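Long-range contacts in amidohydrolase (Pseudomonas aeruginosa, PDB 2I5G), which is probably a metal-dependent dipeptidase of the membrane (renal) dipeptidase family, hydrolysing dipeptides: residues G32-A37 and G288-L293; V41-G46 and F259-H264; Q123-T128 and S138-E143; I153-S158 and K174-S179. The protein carries 2 engineered substitutions. One frame throughout, in Å; residues are numbered along the deposited sequence.

Overall arrangement
All four contacts belong to one chain built as a TIM barrel of the M19 peptidase family. Contact 4 lies nearest the middle, its centre about 9 Å from the centre of the chain, and bridges the two parallel sheets of the barrel wall. Contacts 1 and 3 are farthest apart, about 35 Å between centres, on opposite sides of the chain's centre; contact 3 faces the second subunit. Contacts 3 and 4, centres about 15 Å apart, are linked by helix 139-151 running into strand 154-156. Both are nested within the loop closed by contact 2, itself nested within that of contact 1. Contact 2 uses the loop after strand 36-40, the strand that begins in contact 1.

Contact 1. Residues G32-A37 and G288-L293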
loop_
_atom_site.group_PDB
_atom_site.type_symbol
_atom_site.label_atom_id
_atom_site.label_comp_id
_atom_site.label_asym_id
_atom_site.label_seq_id
_atom_site.Cartn_x
_atom_site.Cartn_y
_atom_site.Cartn_z
ATOM N N GLY A 32 8.538 35.423 15.080
ATOM C CA GLY A 32 7.303 35.651 14.356
ATOM C C GLY A 32 6.069 35.579 15.234
ATOM O O GLY A 32 4.946 35.699 14.741
ATOM N N GLY A 33 6.275 35.371 16.533
ATOM C CA GLY A 33 5.162 35.295 17.464
ATOM C C GLY A 33 4.259 34.085 17.288
ATOM O O GLY A 33 3.126 34.070 17.771
ATOM N N LEU A 34 4.767 33.067 16.602
ATOM C CA LEU A 34 4.019 31.841 16.349
ATOM C C LEU A 34 3.607 31.206 17.672
ATOM O O LEU A 34 4.430 31.048 18.573
ATOM C CB LEU A 34 4.895 30.869 15.549
ATOM C CG LEU A 34 4.263 29.653 14.873
ATOM C CD1 LEU A 34 3.274 30.114 13.815
ATOM C CD2 LEU A 34 5.349 28.798 14.231
ATOM N N THR A 35 2.334 30.845 17.791
ATOM C CA THR A 35 1.843 30.220 19.013
ATOM C C THR A 35 1.988 28.706 18.917
ATOM O O THR A 35 2.494 28.062 19.837
ATOM C CB THR A 35 0.367 30.558 19.267
ATOM O OG1 THR A 35 0.194 31.980 19.248
ATOM C CG2 THR A 35 -0.074 30.025 20.616
ATOM N N ALA A 36 1.549 28.139 17.798
ATOM C CA ALA A 36 1.652 26.699 17.610
ATOM C C ALA A 36 1.775 26.338 16.136
ATOM O O ALA A 36 1.433 27.134 15.261
ATOM C CB ALA A 36 0.446 26.009 18.224
ATOM N N ALA A 37 2.271 25.134 15.864
ATOM C CA ALA A 37 2.433 24.690 14.490
ATOM C C ALA A 37 2.405 23.174 14.293
ATOM O O ALA A 37 2.916 22.414 15.118
ATOM C CB ALA A 37 3.723 25.254 13.928
ATOM N N GLY A 288 10.036 33.911 10.802
ATOM C CA GLY A 288 10.115 35.127 11.593
ATOM C C GLY A 288 9.367 36.322 11.022
ATOM O O GLY A 288 9.268 37.368 11.671
ATOM N N GLU A 289 8.833 36.172 9.815
ATOM C CA GLU A 289 8.097 37.256 9.171
ATOM C C GLU A 289 6.587 37.077 9.224
ATOM O O GLU A 289 5.848 37.878 8.649
ATOM C CB GLU A 289 8.521 37.396 7.713
ATOM C CG GLU A 289 9.890 37.995 7.507
ATOM C CD GLU A 289 10.211 38.156 6.040
ATOM O OE1 GLU A 289 10.512 37.135 5.388
ATOM O OE2 GLU A 289 10.148 39.302 5.533
ATOM N N PHE A 290 6.134 36.030 9.914
ATOM C CA PHE A 290 4.706 35.735 10.037
ATOM C C PHE A 290 3.842 36.986 10.251
ATOM O O PHE A 290 2.815 37.160 9.590
ATOM C CB PHE A 290 4.475 34.746 11.185
ATOM C CG PHE A 290 3.780 33.481 10.768
ATOM C CD1 PHE A 290 2.427 33.486 10.444
ATOM C CD2 PHE A 290 4.486 32.282 10.677
ATOM C CE1 PHE A 290 1.788 32.317 10.034
ATOM C CE2 PHE A 290 3.857 31.111 10.267
ATOM C CZ PHE A 290 2.505 31.128 9.945
ATOM N N PRO A 291 4.250 37.878 11.166
ATOM C CA PRO A 291 3.470 39.096 11.422
ATOM C C PRO A 291 3.124 39.992 10.228
ATOM O O PRO A 291 2.238 40.836 10.331
ATOM C CB PRO A 291 4.294 39.828 12.491
ATOM C CG PRO A 291 5.667 39.256 12.349
ATOM C CD PRO A 291 5.413 37.805 12.066
ATOM N N ASN A 292 3.798 39.816 9.097
ATOM C CA ASN A 292 3.497 40.633 7.924
ATOM C C ASN A 292 2.192 40.182 7.280
ATOM O O ASN A 292 1.602 40.901 6.470
ATOM C CB ASN A 292 4.610 40.523 6.889
ATOM C CG ASN A 292 5.933 41.001 7.412
ATOM O OD1 ASN A 292 6.949 40.913 6.726
ATOM N ND2 ASN A 292 5.937 41.511 8.633
ATOM N N LEU A 293 1.754 38.981 7.641
ATOM C CA LEU A 293 0.528 38.419 7.101
ATOM C C LEU A 293 -0.681 38.989 7.836
ATOM O O LEU A 293 -1.764 39.135 7.266
ATOM C CB LEU A 293 0.576 36.895 7.216
ATOM C CG LEU A 293 -0.518 36.092 6.512
ATOM C CD1 LEU A 293 -0.753 36.625 5.105
ATOM C CD2 LEU A 293 -0.101 34.634 6.473
#
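Leu34 reaches Phe290 through two torsions: chi1 of -166° carries CG beside the carbonyl carbon and opposite the backbone N, and chi2 of 63° then sets CD1 over the aromatic ring. The contact lies in a TIM barrel, where the turn from helix 23-31 into strand 36-40 packs against the chain entering helix 291-299. CD1 of Leu34 sits over one face of Phe290, 4.1 Å from the ring centroid and 25° off the normal, a CH-pi contact displaced toward the rim. Its nearest ring atom is CE2 of Phe290, 3.7 Å from Leu34 CD1. The same ring also touches Asp14 on strand 13-17 and the loop residues Thr248 and Phe250, so it reaches from segment 288-293 to the barrel strands.

Beside this pair the backbones meet directly. Helix 23-31 is closed by a Schellman motif, with Gly33 at positive phi, and the neighbouring Gly32 brings its CA to 4.0 Å from Gly288 CA; the lack of a side chain on Gly32, on the side facing Gly288 and Phe290, leaves room for this approach. Asp28 OD2 hydrogen-bonds Gly288 N and Lys31 NZ hydrogen-bonds Gly288 O, so the backbone N and O of Gly288 are both held by side chains of the last turn of helix 23-31. The Gly32 carbonyl has a hydrogen bond with His7 NE2, whose side chain also packs on Phe290 and Pro291. Around that bond, Gly32 O rests 3.7 Å from Phe290 CB and 3.4 Å from CD of the Pro291 ring.

Contact 2. Residues V41-G46 and F259-H264; sequences VSVWEG and FEWLTH
The loop at Val43-Glu45 runs past the last turn of helix 256-263, and the backbones stay apart, the closest CA pair being Val43 and Leu262 at 8.3 Å. A T-shaped tryptophan pair spans the gap. The loop follows strand 36-40 of the TIM barrel and leads into helix 47-63, with Gly46 as its N-cap. Trp261 CG lies opposite its backbone N (chi1 -178°), which turns the indole toward the loop. Trp44 presents its edge to the face of Trp261: the five-membered rings have centroids 5.1 Å apart and planes at 84°, with Trp44 CD1 3.8 Å from Trp261 CE2. The same edge carries the polar bond, Trp44 NE1 donating to Trp261 O at 2.9 Å, with the acceptor close to the indole plane and the N-H...O angle bent to 141°. One indole thus grips both side chain and carbonyl of a single helix residue.

Glu45 approaches Trp261 differently, OE2 lying at the ring edge, 3.2 Å from CH2 of Trp261. Asn53 binds its other oxygen, OE1. Glu45 OE2 also accepts from Val43 N at 2.8 Å and from Trp44 N at 3.1 Å, the two donors arriving from opposite faces of the carboxylate.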
loop_
_atom_site.group_PDB
_atom_site.type_symbol
_atom_site.label_atom_id
_atom_site.label_comp_id
_atom_site.label_asym_id
_atom_site.label_seq_id
_atom_site.Cartn_x
_atom_site.Cartn_y
_atom_site.Cartn_z
ATOM N N VAL A 41 6.751 15.041 10.930
ATOM C CA VAL A 41 7.795 14.149 11.417
ATOM C C VAL A 41 7.784 12.849 10.595
ATOM O O VAL A 41 8.364 11.837 10.996
ATOM C CB VAL A 41 7.582 13.803 12.917
ATOM C CG1 VAL A 41 7.446 15.082 13.739
ATOM C CG2 VAL A 41 6.355 12.944 13.086
ATOM N N SER A 42 7.130 12.886 9.435
ATOM C CA SER A 42 7.036 11.704 8.588
ATOM C C SER A 42 6.364 12.001 7.250
ATOM O O SER A 42 5.373 12.737 7.194
ATOM C CB SER A 42 6.244 10.611 9.328
ATOM O OG SER A 42 5.956 9.491 8.508
ATOM N N VAL A 43 6.910 11.427 6.178
ATOM C CA VAL A 43 6.343 11.595 4.839
ATOM C C VAL A 43 6.403 10.294 4.029
ATOM O O VAL A 43 5.389 9.857 3.491
ATOM C CB VAL A 43 7.019 12.782 4.065
ATOM C CG1 VAL A 43 8.436 12.922 4.483
ATOM C CG2 VAL A 43 6.927 12.575 2.558
ATOM N N TRP A 44 7.572 9.668 3.950
ATOM C CA TRP A 44 7.708 8.408 3.219
ATOM C C TRP A 44 8.002 7.257 4.188
ATOM O O TRP A 44 7.755 6.091 3.874
ATOM C CB TRP A 44 8.846 8.489 2.189
ATOM C CG TRP A 44 8.571 9.311 0.941
ATOM C CD1 TRP A 44 9.366 10.294 0.422
ATOM C CD2 TRP A 44 7.464 9.178 0.034
ATOM N NE1 TRP A 44 8.831 10.777 -0.746
ATOM C CE2 TRP A 44 7.664 10.113 -1.009
ATOM C CE3 TRP A 44 6.322 8.362 0.000
ATOM C CZ2 TRP A 44 6.766 10.254 -2.075
ATOM C CZ3 TRP A 44 5.431 8.501 -1.060
ATOM C CH2 TRP A 44 5.661 9.443 -2.083
ATOM N N GLU A 45 8.514 7.595 5.369
ATOM C CA GLU A 45 8.886 6.610 6.388
ATOM C C GLU A 45 7.821 5.650 6.925
ATOM O O GLU A 45 6.641 5.985 7.013
ATOM C CB GLU A 45 9.550 7.322 7.572
ATOM C CG GLU A 45 9.104 8.759 7.779
ATOM C CD GLU A 45 10.011 9.760 7.088
ATOM O OE1 GLU A 45 11.196 9.863 7.474
ATOM O OE2 GLU A 45 9.541 10.445 6.160
ATOM N N GLY A 46 8.264 4.447 7.288
ATOM C CA GLY A 46 7.367 3.444 7.834
ATOM C C GLY A 46 7.230 3.651 9.331
ATOM O O GLY A 46 7.571 4.722 9.834
ATOM N N PHE A 259 14.415 18.179 -1.356
ATOM C CA PHE A 259 13.407 18.371 -2.389
ATOM C C PHE A 259 13.340 17.207 -3.360
ATOM O O PHE A 259 12.250 16.801 -3.771
ATOM C CB PHE A 259 13.642 19.696 -3.120
ATOM C CG PHE A 259 13.232 20.889 -2.309
ATOM C CD1 PHE A 259 11.892 21.110 -2.019
ATOM C CD2 PHE A 259 14.186 21.731 -1.750
ATOM C CE1 PHE A 259 11.504 22.152 -1.169
ATOM C CE2 PHE A 259 13.815 22.772 -0.904
ATOM C CZ PHE A 259 12.470 22.984 -0.610
ATOM N N GLU A 260 14.494 16.656 -3.715
ATOM C CA GLU A 260 14.525 15.511 -4.622
ATOM C C GLU A 260 13.806 14.343 -3.954
ATOM O O GLU A 260 13.145 13.539 -4.611
ATOM C CB GLU A 260 15.974 15.128 -4.943
ATOM C CG GLU A 260 16.688 16.155 -5.806
ATOM C CD GLU A 260 16.022 16.324 -7.163
ATOM O OE1 GLU A 260 16.100 15.386 -7.988
ATOM O OE2 GLU A 260 15.412 17.390 -7.400
ATOM N N TRP A 261 13.938 14.282 -2.634
ATOM C CA TRP A 261 13.330 13.247 -1.809
ATOM C C TRP A 261 11.810 13.379 -1.803
ATOM O O TRP A 261 11.078 12.391 -1.759
ATOM C CB TRP A 261 13.865 13.378 -0.386
ATOM C CG TRP A 261 13.362 12.353 0.547
ATOM C CD1 TRP A 261 13.553 11.004 0.467
ATOM C CD2 TRP A 261 12.628 12.585 1.750
ATOM N NE1 TRP A 261 12.990 10.381 1.553
ATOM C CE2 TRP A 261 12.415 11.329 2.358
ATOM C CE3 TRP A 261 12.132 13.734 2.378
ATOM C CZ2 TRP A 261 11.730 11.187 3.568
ATOM C CZ3 TRP A 261 11.450 13.593 3.585
ATOM C CH2 TRP A 261 11.259 12.327 4.165
ATOM N N LEU A 262 11.347 14.617 -1.840
ATOM C CA LEU A 262 9.929 14.901 -1.849
ATOM C C LEU A 262 9.345 14.682 -3.251
ATOM O O LEU A 262 8.164 14.390 -3.393
ATOM C CB LEU A 262 9.703 16.353 -1.408
ATOM C CG LEU A 262 9.068 16.660 -0.043
ATOM C CD1 LEU A 262 9.675 15.819 1.050
ATOM C CD2 LEU A 262 9.250 18.138 0.263
ATOM N N THR A 263 10.171 14.797 -4.286
ATOM C CA THR A 263 9.668 14.655 -5.650
ATOM C C THR A 263 9.756 13.293 -6.343
ATOM O O THR A 263 9.232 13.126 -7.453
ATOM C CB THR A 263 10.302 15.711 -6.561
ATOM O OG1 THR A 263 11.726 15.685 -6.404
ATOM C CG2 THR A 263 9.773 17.093 -6.204
ATOM N N HIS A 264 10.411 12.325 -5.713
ATOM C CA HIS A 264 10.499 10.991 -6.300
ATOM C C HIS A 264 9.653 10.047 -5.451
ATOM O O HIS A 264 9.688 10.118 -4.223
ATOM C CB HIS A 264 11.950 10.501 -6.340
ATOM C CG HIS A 264 12.813 11.230 -7.322
ATOM N ND1 HIS A 264 13.256 12.520 -7.116
ATOM C CD2 HIS A 264 13.307 10.852 -8.526
ATOM C CE1 HIS A 264 13.984 12.905 -8.151
ATOM N NE2 HIS A 264 14.031 11.911 -9.019
#

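Contact 3. Residues Q123-T128 and S138-E143; sequences QNLVGT and SGFGRE
Leu125 and Val126 border the Phe140 ring in different ways. Leu125 O lies at the ring edge, near its plane, 4.1 Å from Phe140 CD2, while Val126 CG1 comes obliquely to the same CD2 at 4.1 Å. Lys266 of the second subunit makes a cation-pi contact with the ring, so Phe140 links this turn to the dimer interface. Glu143, one turn farther along, forms a salt bridge with Arg270 of that subunit.

Behind the ring, the loop 123-128 clasps the start of helix 139-151. Val126 CB packs 3.5 Å from Gly141 CA, on the side of the helix where glycine offers only its backbone. Ser138 is the N-cap: chi1 of 82° holds OG between its backbone N and carbonyl carbon, where it accepts from Gly141 N at 3.1 Å. The same hydroxyl donates to Leu125 O at 2.7 Å. Ser138 N donates to Val126 O at 2.8 Å, in a nearly straight bond (167°).

Two successive carbonyls of the loop are therefore held by one serine. Because the buried hydroxyl both gives and receives a bond, the helix's first turn is capped and tied to the loop at once; the helix N-terminus would probably polarise that hydroxyl toward stronger donation.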
loop_
_atom_site.group_PDB
_atom_site.type_symbol
_atom_site.label_atom_id
_atom_site.label_comp_id
_atom_site.label_asym_id
_atom_site.label_seq_id
_atom_site.Cartn_x
_atom_site.Cartn_y
_atom_site.Cartn_z
ATOM N N GLN A 123 -0.123 5.933 -4.491
ATOM C CA GLN A 123 -0.946 4.932 -3.818
ATOM C C GLN A 123 -0.397 4.440 -2.477
ATOM O O GLN A 123 0.786 4.133 -2.339
ATOM C CB GLN A 123 -1.199 3.744 -4.748
ATOM C CG GLN A 123 -2.148 2.703 -4.186
ATOM C CD GLN A 123 -2.655 1.746 -5.252
ATOM O OE1 GLN A 123 -3.358 2.152 -6.180
ATOM N NE2 GLN A 123 -2.297 0.470 -5.127
ATOM N N ASN A 124 -1.303 4.362 -1.506
ATOM C CA ASN A 124 -1.034 3.941 -0.130
ATOM C C ASN A 124 -1.695 2.587 0.089
ATOM O O ASN A 124 -2.042 1.892 -0.865
ATOM C CB ASN A 124 -1.692 4.945 0.823
ATOM C CG ASN A 124 -0.745 5.482 1.848
ATOM O OD1 ASN A 124 -1.092 6.373 2.626
ATOM N ND2 ASN A 124 0.468 4.945 1.864
ATOM N N LEU A 125 -1.859 2.212 1.353
ATOM C CA LEU A 125 -2.573 0.984 1.677
ATOM C C LEU A 125 -4.002 1.461 1.951
ATOM O O LEU A 125 -4.943 0.671 1.911
ATOM C CB LEU A 125 -2.033 0.302 2.945
ATOM C CG LEU A 125 -0.722 -0.483 2.927
ATOM C CD1 LEU A 125 -0.512 -1.123 4.285
ATOM C CD2 LEU A 125 -0.752 -1.544 1.850
ATOM N N VAL A 126 -4.156 2.761 2.220
ATOM C CA VAL A 126 -5.474 3.319 2.524
ATOM C C VAL A 126 -6.163 4.055 1.372
ATOM O O VAL A 126 -7.384 3.998 1.234
ATOM C CB VAL A 126 -5.408 4.260 3.752
ATOM C CG1 VAL A 126 -4.658 3.571 4.880
ATOM C CG2 VAL A 126 -4.745 5.567 3.392
ATOM N N GLY A 127 -5.386 4.741 0.548
ATOM C CA GLY A 127 -5.957 5.458 -0.576
ATOM C C GLY A 127 -4.877 5.747 -1.594
ATOM O O GLY A 127 -3.876 5.036 -1.649
ATOM N N THR A 128 -5.060 6.784 -2.397
ATOM C CA THR A 128 -4.059 7.128 -3.391
ATOM C C THR A 128 -3.873 8.650 -3.481
ATOM O O THR A 128 -4.834 9.415 -3.367
ATOM C CB THR A 128 -4.429 6.504 -4.770
ATOM O OG1 THR A 128 -3.617 7.069 -5.807
ATOM C CG2 THR A 128 -5.882 6.737 -5.076
ATOM N N SER A 138 -9.579 2.755 0.078
ATOM C CA SER A 138 -9.598 1.295 0.139
ATOM C C SER A 138 -10.369 0.820 1.357
ATOM O O SER A 138 -10.745 1.624 2.204
ATOM C CB SER A 138 -8.171 0.737 0.199
ATOM O OG SER A 138 -7.659 0.769 1.521
ATOM N N GLY A 139 -10.603 -0.488 1.439
ATOM C CA GLY A 139 -11.313 -1.032 2.579
ATOM C C GLY A 139 -10.532 -0.753 3.851
ATOM O O GLY A 139 -11.079 -0.211 4.819
ATOM N N PHE A 140 -9.248 -1.119 3.848
ATOM C CA PHE A 140 -8.376 -0.904 4.997
ATOM C C PHE A 140 -8.399 0.572 5.397
ATOM O O PHE A 140 -8.349 0.913 6.583
ATOM C CB PHE A 140 -6.953 -1.330 4.653
ATOM C CG PHE A 140 -6.008 -1.293 5.817
ATOM C CD1 PHE A 140 -6.179 -2.149 6.899
ATOM C CD2 PHE A 140 -4.933 -0.409 5.828
ATOM C CE1 PHE A 140 -5.289 -2.128 7.979
ATOM C CE2 PHE A 140 -4.036 -0.380 6.906
ATOM C CZ PHE A 140 -4.217 -1.242 7.980
ATOM N N GLY A 141 -8.484 1.447 4.398
ATOM C CA GLY A 141 -8.530 2.874 4.666
ATOM C C GLY A 141 -9.743 3.301 5.479
ATOM O O GLY A 141 -9.660 4.222 6.286
ATOM N N ARG A 142 -10.877 2.642 5.275
ATOM C CA ARG A 142 -12.082 2.994 6.015
ATOM C C ARG A 142 -11.931 2.588 7.475
ATOM O O ARG A 142 -12.545 3.184 8.362
ATOM C CB ARG A 142 -13.306 2.302 5.416
ATOM C CG ARG A 142 -13.512 2.565 3.941
ATOM C CD ARG A 142 -14.789 1.905 3.462
ATOM N NE ARG A 142 -15.973 2.627 3.919
ATOM C CZ ARG A 142 -16.446 3.727 3.338
ATOM N NH1 ARG A 142 -15.841 4.236 2.271
ATOM N NH2 ARG A 142 -17.529 4.321 3.824
ATOM N N GLU A 143 -11.123 1.561 7.725
ATOM C CA GLU A 143 -10.904 1.117 9.091
ATOM C C GLU A 143 -9.954 2.101 9.752
ATOM O O GLU A 143 -10.078 2.397 10.942
ATOM C CB GLU A 143 -10.309 -0.293 9.123
ATOM C CG GLU A 143 -11.194 -1.350 8.481
ATOM C CD GLU A 143 -10.788 -2.770 8.852
ATOM O OE1 GLU A 143 -10.987 -3.159 10.023
ATOM O OE2 GLU A 143 -10.272 -3.493 7.969
#

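Contact 4. Residues I153-S158 and K174-S179; sequences IMCDLS and KPVCYS
Val176 uses both branches at the apolar centre between two neighbouring parallel strands of the TIM barrel: CG1 meets Cys155 CB at 3.5 Å and CG2 meets Leu157 CD1 at 4.1 Å, with Ile169 of helix 162-171 covering Leu157 and Val176. Strand 154-156, helix 162-171 and strand 177-181 form a beta-alpha-beta unit, and its bridge joins the two parallel sheets of the barrel wall. Leu157 CB also packs against CE1 of Tyr178, obliquely to its ring. The methyl end of selenomethionine Met154 lies over Cys177, CE 3.5 Å from Cys177 CB. With chi1 of 177° the Met154 chain runs out extended before bending at SE, which brings CE also alongside Pro175; Val318 of helix 304-323 packs on both Met154 and Pro175, and Trp315 on Met154.

The backbones join through the single bridge of Asp156 with Cys177, in parallel register: Cys177 N donates to Cys155 O at 2.9 Å, and Leu157 N to Cys177 O at 2.7 Å. Beyond it, Ser158 OG hydrogen-bonds His180 N, past the corner at Ser179. Toward the other end a water accepts from Cys155 N and donates to Pro175 O, extending the pairing where direct bonds stop. At the polar edge, Ser179 N points nearly straight along the C-O axis of Asp156 OD1, 2.8 Å away, with an N-H...O angle of 159°.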
loop_
_atom_site.group_PDB
_atom_site.type_symbol
_atom_site.label_atom_id
_atom_site.label_comp_id
_atom_site.label_asym_id
_atom_site.label_seq_id
_atom_site.Cartn_x
_atom_site.Cartn_y
_atom_site.Cartn_z
ATOM N N ILE A 153 -7.382 11.709 16.021
ATOM C CA ILE A 153 -6.332 12.213 15.145
ATOM C C ILE A 153 -7.037 12.746 13.919
ATOM O O ILE A 153 -7.771 12.021 13.262
ATOM C CB ILE A 153 -5.349 11.112 14.710
ATOM C CG1 ILE A 153 -4.465 10.705 15.895
ATOM C CG2 ILE A 153 -4.502 11.611 13.546
ATOM C CD1 ILE A 153 -3.451 9.624 15.569
HETATM N N MSE A 154 -6.813 14.016 13.614
HETATM C CA MSE A 154 -7.458 14.642 12.474
HETATM C C MSE A 154 -6.962 14.146 11.123
HETATM O O MSE A 154 -5.758 13.954 10.919
HETATM C CB MSE A 154 -7.287 16.153 12.568
HETATM C CG MSE A 154 -7.863 16.908 11.395
HETATM SE SE MSE A 154 -8.027 18.791 11.776
HETATM C CE MSE A 154 -9.596 19.146 10.700
ATOM N N CYS A 155 -7.905 13.945 10.205
ATOM C CA CYS A 155 -7.616 13.482 8.850
ATOM C C CYS A 155 -7.233 14.659 7.961
ATOM O O CYS A 155 -7.964 15.649 7.873
ATOM C CB CYS A 155 -8.840 12.788 8.256
ATOM S SG CYS A 155 -9.372 11.287 9.116
ATOM N N ASP A 156 -6.086 14.543 7.303
ATOM C CA ASP A 156 -5.588 15.589 6.417
ATOM C C ASP A 156 -5.617 15.045 4.992
ATOM O O ASP A 156 -5.347 13.857 4.767
ATOM C CB ASP A 156 -4.164 15.985 6.832
ATOM C CG ASP A 156 -3.597 17.118 5.992
ATOM O OD1 ASP A 156 -4.342 18.079 5.698
ATOM O OD2 ASP A 156 -2.399 17.055 5.641
ATOM N N LEU A 157 -5.945 15.912 4.031
ATOM C CA LEU A 157 -6.056 15.491 2.639
ATOM C C LEU A 157 -5.373 16.379 1.610
ATOM O O LEU A 157 -5.639 16.252 0.413
ATOM C CB LEU A 157 -7.530 15.366 2.269
ATOM C CG LEU A 157 -8.392 14.456 3.145
ATOM C CD1 LEU A 157 -9.849 14.764 2.875
ATOM C CD2 LEU A 157 -8.076 12.989 2.880
ATOM N N SER A 158 -4.492 17.267 2.050
ATOM C CA SER A 158 -3.804 18.158 1.114
ATOM C C SER A 158 -3.159 17.446 -0.083
ATOM O O SER A 158 -3.294 17.893 -1.221
ATOM C CB SER A 158 -2.734 18.982 1.845
ATOM O OG SER A 158 -3.324 19.897 2.752
ATOM N N LYS A 174 -15.797 13.302 12.094
ATOM C CA LYS A 174 -15.145 14.475 12.642
ATOM C C LYS A 174 -14.575 15.246 11.468
ATOM O O LYS A 174 -14.121 14.654 10.485
ATOM C CB LYS A 174 -14.014 14.068 13.589
ATOM C CG LYS A 174 -14.473 13.550 14.942
ATOM C CD LYS A 174 -15.154 14.642 15.756
ATOM C CE LYS A 174 -15.278 14.216 17.208
ATOM N NZ LYS A 174 -15.832 15.283 18.094
ATOM N N PRO A 175 -14.588 16.581 11.553
ATOM C CA PRO A 175 -14.069 17.426 10.479
ATOM C C PRO A 175 -12.697 16.976 9.984
ATOM O O PRO A 175 -11.856 16.547 10.773
ATOM C CB PRO A 175 -14.016 18.806 11.128
ATOM C CG PRO A 175 -15.149 18.759 12.100
ATOM C CD PRO A 175 -14.991 17.395 12.713
ATOM N N VAL A 176 -12.485 17.049 8.676
ATOM C CA VAL A 176 -11.193 16.705 8.095
ATOM C C VAL A 176 -10.630 18.011 7.537
ATOM O O VAL A 176 -11.291 19.052 7.603
ATOM C CB VAL A 176 -11.321 15.663 6.972
ATOM C CG1 VAL A 176 -11.880 14.360 7.545
ATOM C CG2 VAL A 176 -12.205 16.194 5.868
ATOM N N CYS A 177 -9.427 17.980 6.981
ATOM C CA CYS A 177 -8.860 19.225 6.488
ATOM C C CYS A 177 -7.873 19.084 5.348
ATOM O O CYS A 177 -7.406 17.987 5.035
ATOM C CB CYS A 177 -8.141 19.935 7.632
ATOM S SG CYS A 177 -6.654 19.022 8.200
ATOM N N TYR A 178 -7.586 20.227 4.732
ATOM C CA TYR A 178 -6.590 20.346 3.678
ATOM C C TYR A 178 -5.639 21.325 4.359
ATOM O O TYR A 178 -5.651 22.519 4.058
ATOM C CB TYR A 178 -7.149 20.999 2.412
ATOM C CG TYR A 178 -8.047 20.129 1.559
ATOM C CD1 TYR A 178 -7.716 18.803 1.281
ATOM C CD2 TYR A 178 -9.214 20.649 0.996
ATOM C CE1 TYR A 178 -8.525 18.014 0.463
ATOM C CE2 TYR A 178 -10.028 19.873 0.178
ATOM C CZ TYR A 178 -9.678 18.557 -0.085
ATOM O OH TYR A 178 -10.483 17.791 -0.898
ATOM N N SER A 179 -4.850 20.815 5.304
ATOM C CA SER A 179 -3.907 21.625 6.071
ATOM C C SER A 179 -3.146 22.650 5.246
ATOM O O SER A 179 -2.891 23.755 5.718
ATOM C CB SER A 179 -2.906 20.725 6.807
ATOM O OG SER A 179 -2.094 19.999 5.900
HETATM O O HOH W 1 -10.486 13.917 11.290
#